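Side-chain contacts in uncharacterized protein conserved in bacteria (Streptococcus suis, PDB 4FZ4), which probably mediates attachment of the bacterium to host cells as a surface antigen, through a domain of a family that binds glycosaminoglycans: residues Pro27-Ala32 against Lys81-Ile86; Gln33-Gln38 against Gln88-Arg93; Lys50-Tyr55 against His67-Asp72. All coordinates share one frame; numbering follows the deposited sequence.

Interaction 1 of 3, residues Pro27-Ala32 against Lys81-Ile86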
loop_
_atom_site.group_PDB
_atom_site.type_symbol
_atom_site.label_atom_id
_atom_site.label_comp_id
_atom_site.label_asym_id
_atom_site.label_seq_id
_atom_site.Cartn_x
_atom_site.Cartn_y
_atom_site.Cartn_z
ATOM N N PRO A 27 -7.609 1.606 -10.502
ATOM C CA PRO A 27 -6.813 1.666 -11.737
ATOM C C PRO A 27 -5.306 1.739 -11.474
ATOM O O PRO A 27 -4.878 2.358 -10.498
ATOM C CB PRO A 27 -7.325 2.939 -12.417
ATOM C CG PRO A 27 -8.750 3.046 -11.932
ATOM C CD PRO A 27 -8.616 2.684 -10.472
ATOM N N SER A 28 -4.507 1.109 -12.336
ATOM C CA SER A 28 -3.057 1.151 -12.174
ATOM C C SER A 28 -2.545 2.423 -12.844
ATOM O O SER A 28 -3.108 2.867 -13.843
ATOM C CB SER A 28 -2.395 -0.073 -12.811
ATOM O OG SER A 28 -1.001 -0.095 -12.533
ATOM N N TYR A 29 -1.487 3.007 -12.294
ATOM C CA TYR A 29 -0.918 4.244 -12.831
ATOM C C TYR A 29 -0.240 4.082 -14.187
ATOM O O TYR A 29 0.018 5.069 -14.877
ATOM C CB TYR A 29 0.068 4.837 -11.823
ATOM C CG TYR A 29 0.851 3.783 -11.079
ATOM C CD1 TYR A 29 1.843 3.041 -11.720
ATOM C CD2 TYR A 29 0.548 3.477 -9.747
ATOM C CE1 TYR A 29 2.513 2.011 -11.056
ATOM C CE2 TYR A 29 1.208 2.450 -9.076
ATOM C CZ TYR A 29 2.189 1.717 -9.736
ATOM O OH TYR A 29 2.825 0.675 -9.087
ATOM N N GLY A 30 0.052 2.842 -14.570
ATOM C CA GLY A 30 0.683 2.614 -15.858
ATOM C C GLY A 30 2.203 2.585 -15.888
ATOM O O GLY A 30 2.858 2.334 -14.877
ATOM N N ASP A 31 2.763 2.857 -17.066
ATOM C CA ASP A 31 4.209 2.841 -17.271
ATOM C C ASP A 31 4.885 4.212 -17.255
ATOM O O ASP A 31 6.055 4.324 -17.629
ATOM C CB ASP A 31 4.549 2.144 -18.597
ATOM C CG ASP A 31 4.167 0.672 -18.605
ATOM O OD1 ASP A 31 4.600 -0.062 -17.689
ATOM O OD2 ASP A 31 3.444 0.246 -19.535
ATOM N N ALA A 32 4.169 5.255 -16.842
ATOM C CA ALA A 32 4.781 6.580 -16.790
ATOM C C ALA A 32 6.055 6.489 -15.952
ATOM O O ALA A 32 6.132 5.708 -14.997
ATOM C CB ALA A 32 3.823 7.579 -16.184
ATOM N N LYS A 81 -1.546 -0.723 0.911
ATOM C CA LYS A 81 -2.096 0.619 1.080
ATOM C C LYS A 81 -1.338 1.636 0.231
ATOM O O LYS A 81 -1.943 2.458 -0.467
ATOM C CB LYS A 81 -2.048 1.039 2.551
ATOM C CG LYS A 81 -3.396 0.967 3.243
ATOM C CD LYS A 81 -4.420 1.806 2.479
ATOM C CE LYS A 81 -5.824 1.653 3.040
ATOM N NZ LYS A 81 -6.823 2.367 2.184
ATOM N N VAL A 82 -0.011 1.573 0.283
ATOM C CA VAL A 82 0.811 2.496 -0.488
ATOM C C VAL A 82 0.507 2.396 -1.984
ATOM O O VAL A 82 0.269 3.409 -2.641
ATOM C CB VAL A 82 2.324 2.256 -0.208
ATOM C CG1 VAL A 82 3.188 3.110 -1.134
ATOM C CG2 VAL A 82 2.630 2.618 1.240
ATOM N N GLU A 83 0.513 1.180 -2.517
ATOM C CA GLU A 83 0.213 0.968 -3.930
ATOM C C GLU A 83 -1.163 1.560 -4.213
ATOM O O GLU A 83 -1.411 2.130 -5.274
ATOM C CB GLU A 83 0.212 -0.534 -4.227
ATOM C CG GLU A 83 -0.433 -0.920 -5.538
ATOM C CD GLU A 83 0.326 -0.423 -6.762
ATOM O OE1 GLU A 83 1.316 0.327 -6.601
ATOM O OE2 GLU A 83 -0.075 -0.785 -7.891
ATOM N N ASN A 84 -2.060 1.427 -3.243
ATOM C CA ASN A 84 -3.422 1.930 -3.379
ATOM C C ASN A 84 -3.424 3.466 -3.409
ATOM O O ASN A 84 -3.988 4.076 -4.314
ATOM C CB ASN A 84 -4.265 1.416 -2.203
ATOM C CG ASN A 84 -5.747 1.610 -2.421
ATOM O OD1 ASN A 84 -6.183 2.657 -2.890
ATOM N ND2 ASN A 84 -6.536 0.596 -2.075
ATOM N N TYR A 85 -2.818 4.084 -2.394
ATOM C CA TYR A 85 -2.719 5.538 -2.344
ATOM C C TYR A 85 -2.126 6.086 -3.634
ATOM O O TYR A 85 -2.651 7.036 -4.213
ATOM C CB TYR A 85 -1.824 5.978 -1.185
ATOM C CG TYR A 85 -2.421 5.755 0.182
ATOM C CD1 TYR A 85 -3.785 5.471 0.329
ATOM C CD2 TYR A 85 -1.643 5.892 1.337
ATOM C CE1 TYR A 85 -4.359 5.338 1.575
ATOM C CE2 TYR A 85 -2.217 5.764 2.602
ATOM C CZ TYR A 85 -3.580 5.489 2.708
ATOM O OH TYR A 85 -4.183 5.416 3.946
ATOM N N ILE A 86 -1.033 5.487 -4.089
ATOM C CA ILE A 86 -0.398 5.975 -5.300
ATOM C C ILE A 86 -1.273 5.802 -6.547
ATOM O O ILE A 86 -1.305 6.690 -7.407
ATOM C CB ILE A 86 0.996 5.334 -5.493
ATOM C CG1 ILE A 86 1.907 5.777 -4.341
ATOM C CG2 ILE A 86 1.630 5.814 -6.809
ATOM C CD1 ILE A 86 3.306 5.196 -4.402
#
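Tyr29 joins the loop between helix 3-23 and helix 36-55 to the flank of helix 66-95 through one buried hydrogen bond and a small apolar contact. All three touching residues, Tyr29, Glu83 and Ile86, are buried, and the loop is brought in by a single side chain, with the CA atoms of Tyr29 and Ile86 7.7 Å apart. The phenol donates to the carboxylate, with Tyr29 OH 2.9 Å from Glu83 OE1, and the acceptor offers its syn lone pair, on the side of OE2. OE1 lies at the edge of the tyrosine ring and in its plane, while the carboxylate itself stands almost upright to the ring, the two planes being 85° apart. Glu83 gets there by a bend: its CG trans to the backbone N (chi1 164°), the chain then turns at chi2 (66°) and brings the carboxylate round to the loop. Its other oxygen, OE2, is engaged by Arg87 one turn further along the same helix in a salt bridge. The acid is thus held by a cation and a phenol together, a setting that would be expected to favour the carboxylate form. Further back along the ring, the Ile86 methyl CG2 packs obliquely, 3.9 Å from Tyr29 CD2, adding an apolar contact beside the polar one. Around this pair, Tyr29 also meets the ring of Tyr35 and the side chain of Ala90, and Glu83 touches Gln38 and Trp42 of helix 36-55. The arrangement is that of an interhelical connection tied to the core of an all-helical domain: a loop tyrosine reaches inward, its ring against apolar side chains and its hydroxyl on a buried acid of a long central helix.

Interaction 2 of 3, residues Gln33-Gln38 against Gln88-Arg93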
loop_
_atom_site.group_PDB
_atom_site.type_symbol
_atom_site.label_atom_id
_atom_site.label_comp_id
_atom_site.label_asym_id
_atom_site.label_seq_id
_atom_site.Cartn_x
_atom_site.Cartn_y
_atom_site.Cartn_z
ATOM N N GLN A 33 7.056 7.285 -16.318
ATOM C CA GLN A 33 8.332 7.285 -15.612
ATOM C C GLN A 33 8.180 7.718 -14.157
ATOM O O GLN A 33 8.969 7.317 -13.299
ATOM C CB GLN A 33 9.333 8.194 -16.340
ATOM C CG GLN A 33 10.730 8.239 -15.724
ATOM C CD GLN A 33 10.909 9.377 -14.737
ATOM O OE1 GLN A 33 11.853 9.381 -13.940
ATOM N NE2 GLN A 33 10.013 10.357 -14.790
ATOM N N ASP A 34 7.156 8.520 -13.877
ATOM C CA ASP A 34 6.923 9.007 -12.518
ATOM C C ASP A 34 6.650 7.887 -11.508
ATOM O O ASP A 34 6.930 8.033 -10.316
ATOM C CB ASP A 34 5.741 9.980 -12.501
ATOM C CG ASP A 34 5.913 11.126 -13.472
ATOM O OD1 ASP A 34 5.103 12.074 -13.417
ATOM O OD2 ASP A 34 6.853 11.079 -14.296
ATOM N N TYR A 35 6.125 6.766 -11.995
ATOM C CA TYR A 35 5.766 5.640 -11.137
ATOM C C TYR A 35 6.564 4.372 -11.406
ATOM O O TYR A 35 6.283 3.316 -10.832
ATOM C CB TYR A 35 4.283 5.351 -11.323
ATOM C CG TYR A 35 3.450 6.607 -11.366
ATOM C CD1 TYR A 35 3.377 7.448 -10.260
ATOM C CD2 TYR A 35 2.749 6.968 -12.517
ATOM C CE1 TYR A 35 2.628 8.616 -10.288
ATOM C CE2 TYR A 35 1.991 8.146 -12.559
ATOM C CZ TYR A 35 1.939 8.962 -11.435
ATOM O OH TYR A 35 1.205 10.124 -11.444
ATOM N N SER A 36 7.558 4.481 -12.281
ATOM C CA SER A 36 8.397 3.351 -12.651
ATOM C C SER A 36 9.012 2.670 -11.439
ATOM O O SER A 36 9.130 1.442 -11.403
ATOM C CB SER A 36 9.500 3.819 -13.602
ATOM O OG SER A 36 10.175 4.952 -13.073
ATOM N N TYR A 37 9.405 3.464 -10.446
ATOM C CA TYR A 37 10.000 2.903 -9.243
ATOM C C TYR A 37 8.959 2.176 -8.371
ATOM O O TYR A 37 9.184 1.045 -7.941
ATOM C CB TYR A 37 10.702 4.002 -8.443
ATOM C CG TYR A 37 11.405 3.476 -7.211
ATOM C CD1 TYR A 37 10.717 3.302 -6.017
ATOM C CD2 TYR A 37 12.747 3.126 -7.252
ATOM C CE1 TYR A 37 11.346 2.796 -4.886
ATOM C CE2 TYR A 37 13.389 2.613 -6.128
ATOM C CZ TYR A 37 12.681 2.456 -4.948
ATOM O OH TYR A 37 13.314 1.996 -3.822
ATOM N N GLN A 38 7.827 2.824 -8.107
ATOM C CA GLN A 38 6.767 2.203 -7.307
ATOM C C GLN A 38 6.242 0.952 -8.011
ATOM O O GLN A 38 5.943 -0.052 -7.370
ATOM C CB GLN A 38 5.609 3.190 -7.091
ATOM C CG GLN A 38 4.320 2.545 -6.556
ATOM C CD GLN A 38 4.463 1.967 -5.155
ATOM O OE1 GLN A 38 3.564 1.280 -4.655
ATOM N NE2 GLN A 38 5.589 2.243 -4.515
ATOM N N GLN A 88 -4.381 5.989 -6.599
ATOM C CA GLN A 88 -5.399 7.040 -6.492
ATOM C C GLN A 88 -4.876 8.411 -6.912
ATOM O O GLN A 88 -5.522 9.115 -7.676
ATOM C CB GLN A 88 -5.951 7.114 -5.062
ATOM C CG GLN A 88 -6.843 5.920 -4.660
ATOM C CD GLN A 88 -7.268 5.996 -3.194
ATOM O OE1 GLN A 88 -7.946 6.936 -2.780
ATOM N NE2 GLN A 88 -6.856 5.014 -2.402
ATOM N N VAL A 89 -3.701 8.787 -6.419
ATOM C CA VAL A 89 -3.114 10.076 -6.770
ATOM C C VAL A 89 -2.823 10.131 -8.269
ATOM O O VAL A 89 -3.066 11.146 -8.917
ATOM C CB VAL A 89 -1.814 10.316 -6.006
ATOM C CG1 VAL A 89 -1.232 11.667 -6.386
ATOM C CG2 VAL A 89 -2.078 10.239 -4.516
ATOM N N ALA A 90 -2.302 9.042 -8.823
ATOM C CA ALA A 90 -2.011 9.004 -10.253
ATOM C C ALA A 90 -3.276 9.403 -10.993
ATOM O O ALA A 90 -3.248 10.253 -11.881
ATOM C CB ALA A 90 -1.597 7.609 -10.673
ATOM N N GLU A 91 -4.391 8.791 -10.603
ATOM C CA GLU A 91 -5.679 9.066 -11.228
ATOM C C GLU A 91 -6.092 10.512 -11.004
ATOM O O GLU A 91 -6.533 11.194 -11.935
ATOM C CB GLU A 91 -6.756 8.129 -10.668
ATOM C CG GLU A 91 -7.913 7.909 -11.626
ATOM C CD GLU A 91 -7.527 7.045 -12.821
ATOM O OE1 GLU A 91 -6.366 7.123 -13.277
ATOM O OE2 GLU A 91 -8.391 6.294 -13.315
ATOM N N LEU A 92 -5.940 10.987 -9.771
ATOM C CA LEU A 92 -6.297 12.368 -9.445
ATOM C C LEU A 92 -5.436 13.369 -10.208
ATOM O O LEU A 92 -5.943 14.366 -10.723
ATOM C CB LEU A 92 -6.157 12.605 -7.942
ATOM C CG LEU A 92 -7.227 11.874 -7.122
ATOM C CD1 LEU A 92 -6.930 12.033 -5.647
ATOM C CD2 LEU A 92 -8.615 12.430 -7.455
ATOM N N ARG A 93 -4.135 13.101 -10.292
ATOM C CA ARG A 93 -3.244 14.013 -10.999
ATOM C C ARG A 93 -3.631 14.167 -12.465
ATOM O O ARG A 93 -3.452 15.237 -13.040
ATOM C CB ARG A 93 -1.793 13.547 -10.886
ATOM C CG ARG A 93 -1.251 13.631 -9.478
ATOM C CD ARG A 93 0.185 13.137 -9.430
ATOM N NE ARG A 93 1.120 14.076 -10.047
ATOM C CZ ARG A 93 2.329 13.743 -10.490
ATOM N NH1 ARG A 93 2.750 12.489 -10.391
ATOM N NH2 ARG A 93 3.123 14.664 -11.020
#
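Tyr35 and Arg93 run past one another in opposite directions, the tyrosine reaching from the start of helix 36-55 toward helix 66-95 and the arginine coming back the other way. The ring and guanidinium planes are nearly perpendicular, 84° apart, and neither group lies flat on the other. It is the phenol oxygen that meets the arginine, with Tyr35 OH 3.0 Å from Arg93 NH1. The same oxygen sits against the helix backbone, 3.6 Å from Ala90 CA, and Tyr35 CZ is 3.9 Å from Ala90 CB. At Ala90 the end of the ring thus comes up against helix 66-95. Arg93 extends from its backbone until a bend at chi3 (72°) turns the guanidinium toward Asp34 and the Tyr35 hydroxyl. Asp34 approaches the same group obliquely, its carboxylate plane 25° from that of the guanidinium; the ion pair is long, Asp34 OD1 lying 3.9 Å from Arg93 NH1. Within its own segment, Asp34 CB lies over the centre of one face of the Tyr35 ring. The firmer polar partner of Arg93 is Glu103 of helix 100-110, which forms a salt bridge with NE, and Tyr106 of that helix touches both Tyr35 and Arg93. With two acids near it, the guanidinium probably keeps its charge largely compensated at this partly buried position; Asp34, at long range, probably adds a weak electrostatic attraction, while the alanine and tyrosine supply close apolar packing.

Interaction 3 of 3, residues Lys50-Tyr55 against His67-Asp72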
loop_
_atom_site.group_PDB
_atom_site.type_symbol
_atom_site.label_atom_id
_atom_site.label_comp_id
_atom_site.label_asym_id
_atom_site.label_seq_id
_atom_site.Cartn_x
_atom_site.Cartn_y
_atom_site.Cartn_z
ATOM N N LYS A 50 2.482 -12.678 -2.004
ATOM C CA LYS A 50 1.708 -13.841 -2.438
ATOM C C LYS A 50 2.398 -15.107 -1.914
ATOM O O LYS A 50 1.760 -15.974 -1.316
ATOM C CB LYS A 50 1.609 -13.866 -3.973
ATOM C CG LYS A 50 0.927 -15.102 -4.582
ATOM C CD LYS A 50 -0.549 -15.207 -4.201
ATOM C CE LYS A 50 -1.273 -16.290 -5.010
ATOM N NZ LYS A 50 -0.702 -17.663 -4.841
ATOM N N ASP A 51 3.710 -15.201 -2.117
ATOM C CA ASP A 51 4.456 -16.364 -1.638
ATOM C C ASP A 51 4.243 -16.562 -0.144
ATOM O O ASP A 51 3.906 -17.659 0.300
ATOM C CB ASP A 51 5.944 -16.194 -1.931
ATOM C CG ASP A 51 6.230 -16.052 -3.415
ATOM O OD1 ASP A 51 7.412 -15.909 -3.784
ATOM O OD2 ASP A 51 5.270 -16.083 -4.216
ATOM N N ASN A 52 4.427 -15.493 0.631
ATOM C CA ASN A 52 4.250 -15.564 2.081
ATOM C C ASN A 52 2.878 -16.033 2.514
ATOM O O ASN A 52 2.758 -16.744 3.518
ATOM C CB ASN A 52 4.526 -14.213 2.740
ATOM C CG ASN A 52 5.960 -14.066 3.166
ATOM O OD1 ASN A 52 6.435 -14.799 4.030
ATOM N ND2 ASN A 52 6.665 -13.120 2.561
ATOM N N MET A 53 1.832 -15.638 1.792
ATOM C CA MET A 53 0.506 -16.086 2.199
ATOM C C MET A 53 0.191 -17.497 1.723
ATOM O O MET A 53 -0.623 -18.184 2.331
ATOM C CB MET A 53 -0.590 -15.081 1.788
ATOM C CG MET A 53 -0.541 -14.534 0.376
ATOM S SD MET A 53 -1.322 -12.872 0.305
ATOM C CE MET A 53 -3.027 -13.269 0.506
ATOM N N ASP A 54 0.846 -17.947 0.657
ATOM C CA ASP A 54 0.626 -19.310 0.187
ATOM C C ASP A 54 1.216 -20.201 1.270
ATOM O O ASP A 54 0.628 -21.216 1.657
ATOM C CB ASP A 54 1.354 -19.575 -1.135
ATOM C CG ASP A 54 0.706 -18.870 -2.320
ATOM O OD1 ASP A 54 -0.454 -18.403 -2.193
ATOM O OD2 ASP A 54 1.355 -18.800 -3.386
ATOM N N TYR A 55 2.385 -19.790 1.760
ATOM C CA TYR A 55 3.112 -20.497 2.808
ATOM C C TYR A 55 2.331 -20.489 4.113
ATOM O O TYR A 55 2.275 -21.499 4.812
ATOM C CB TYR A 55 4.470 -19.835 3.048
ATOM C CG TYR A 55 5.383 -20.616 3.981
ATOM C CD1 TYR A 55 6.401 -21.426 3.474
ATOM C CD2 TYR A 55 5.215 -20.564 5.364
ATOM C CE1 TYR A 55 7.227 -22.160 4.320
ATOM C CE2 TYR A 55 6.031 -21.296 6.217
ATOM C CZ TYR A 55 7.037 -22.092 5.689
ATOM O OH TYR A 55 7.854 -22.819 6.528
ATOM N N HIS A 67 6.705 -16.750 12.979
ATOM C CA HIS A 67 6.677 -15.335 13.318
ATOM C C HIS A 67 7.184 -14.482 12.152
ATOM O O HIS A 67 6.620 -13.433 11.846
ATOM C CB HIS A 67 7.538 -15.085 14.564
ATOM C CG HIS A 67 8.977 -15.471 14.392
ATOM N ND1 HIS A 67 9.398 -16.784 14.355
ATOM C CD2 HIS A 67 10.085 -14.715 14.201
ATOM C CE1 HIS A 67 10.703 -16.819 14.147
ATOM N NE2 HIS A 67 11.144 -15.578 14.049
ATOM N N LYS A 68 8.256 -14.933 11.511
ATOM C CA LYS A 68 8.820 -14.208 10.379
ATOM C C LYS A 68 7.788 -14.067 9.264
ATOM O O LYS A 68 7.579 -12.975 8.730
ATOM C CB LYS A 68 10.052 -14.938 9.845
ATOM C CG LYS A 68 11.283 -14.793 10.730
ATOM C CD LYS A 68 11.730 -13.338 10.787
ATOM C CE LYS A 68 12.837 -13.135 11.797
ATOM N NZ LYS A 68 13.208 -11.696 11.910
ATOM N N VAL A 69 7.147 -15.177 8.912
ATOM C CA VAL A 69 6.136 -15.166 7.866
ATOM C C VAL A 69 4.974 -14.260 8.257
ATOM O O VAL A 69 4.406 -13.570 7.408
ATOM C CB VAL A 69 5.612 -16.604 7.570
ATOM C CG1 VAL A 69 4.372 -16.543 6.686
ATOM C CG2 VAL A 69 6.701 -17.414 6.864
ATOM N N LYS A 70 4.630 -14.250 9.543
ATOM C CA LYS A 70 3.532 -13.415 10.010
ATOM C C LYS A 70 3.847 -11.928 9.855
ATOM O O LYS A 70 3.092 -11.188 9.228
ATOM C CB LYS A 70 3.202 -13.719 11.472
ATOM C CG LYS A 70 1.960 -12.978 11.954
ATOM C CD LYS A 70 1.566 -13.346 13.375
ATOM C CE LYS A 70 0.290 -12.612 13.783
ATOM N NZ LYS A 70 -0.127 -12.911 15.183
ATOM N N GLY A 71 4.966 -11.494 10.429
ATOM C CA GLY A 71 5.345 -10.100 10.324
ATOM C C GLY A 71 5.314 -9.630 8.882
ATOM O O GLY A 71 4.908 -8.501 8.602
ATOM N N ASP A 72 5.745 -10.499 7.969
ATOM C CA ASP A 72 5.771 -10.184 6.539
ATOM C C ASP A 72 4.363 -9.929 6.013
ATOM O O ASP A 72 4.144 -9.067 5.151
ATOM C CB ASP A 72 6.413 -11.336 5.751
ATOM C CG ASP A 72 7.933 -11.272 5.752
ATOM O OD1 ASP A 72 8.514 -10.937 6.808
ATOM O OD2 ASP A 72 8.549 -11.567 4.702
#
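Val69 has CG1 trans to its backbone N (chi1 169°), and this rotation spreads its two methyls between Asn52 and Tyr55 of helix 36-55. CG1 packs on the backbone of the facing helix, 3.6 Å from Asn52 O, while CG2 lies 3.8 Å from Tyr55 CD2, in an oblique approach to the ring. The side chain of Tyr55 crosses that of Val69 at about a right angle. Asn52 slides past the valine, OD1 being 3.8 Å from Val69 CG1, and points its amide nitrogen to Asp72. The resulting hydrogen bond is weak and bent: Asn52 ND2 is 3.2 Å from Asp72 OD2 with an angle of 127° at the hydrogen, and the amide and carboxylate are turned well out of each other's plane. ND2 also makes a weak hydrogen bond to Ile48 O in its own helix. The Tyr55 hydroxyl is hydrogen-bonded to Asp63, in the connection between the two helices. Here the end of helix 36-55 meets the beginning of helix 66-95, with segment axes 9.6 Å apart and running broadly antiparallel at 132°; Met53 points away from this contact, packing on Val13, Leu16 and Glu17 of helix 3-23.

How the interactions relate
Helix 66-95 carries one side of all three contacts. Interactions 1 and 2 are adjoining parts of one assembly, their centres 6 Å apart: Tyr29 CD1 lies 3.4 Å from Tyr35 CB, and Tyr29 CB is equally close to Ala90 CB, so the tyrosine of the first contact packs against a residue from each segment of the second. Interaction 3 lies on the opposite side of the chain's centre, its centre about 23 Å from that of interaction 1 and 28 Å from that of interaction 2. The start of helix 36-55 meets the later part of helix 66-95 in interaction 2, and its end meets the beginning of that helix in interaction 3. A nitrate ion, probably from the crystallisation liquor, lies about 4 Å from the Asn52 side chain.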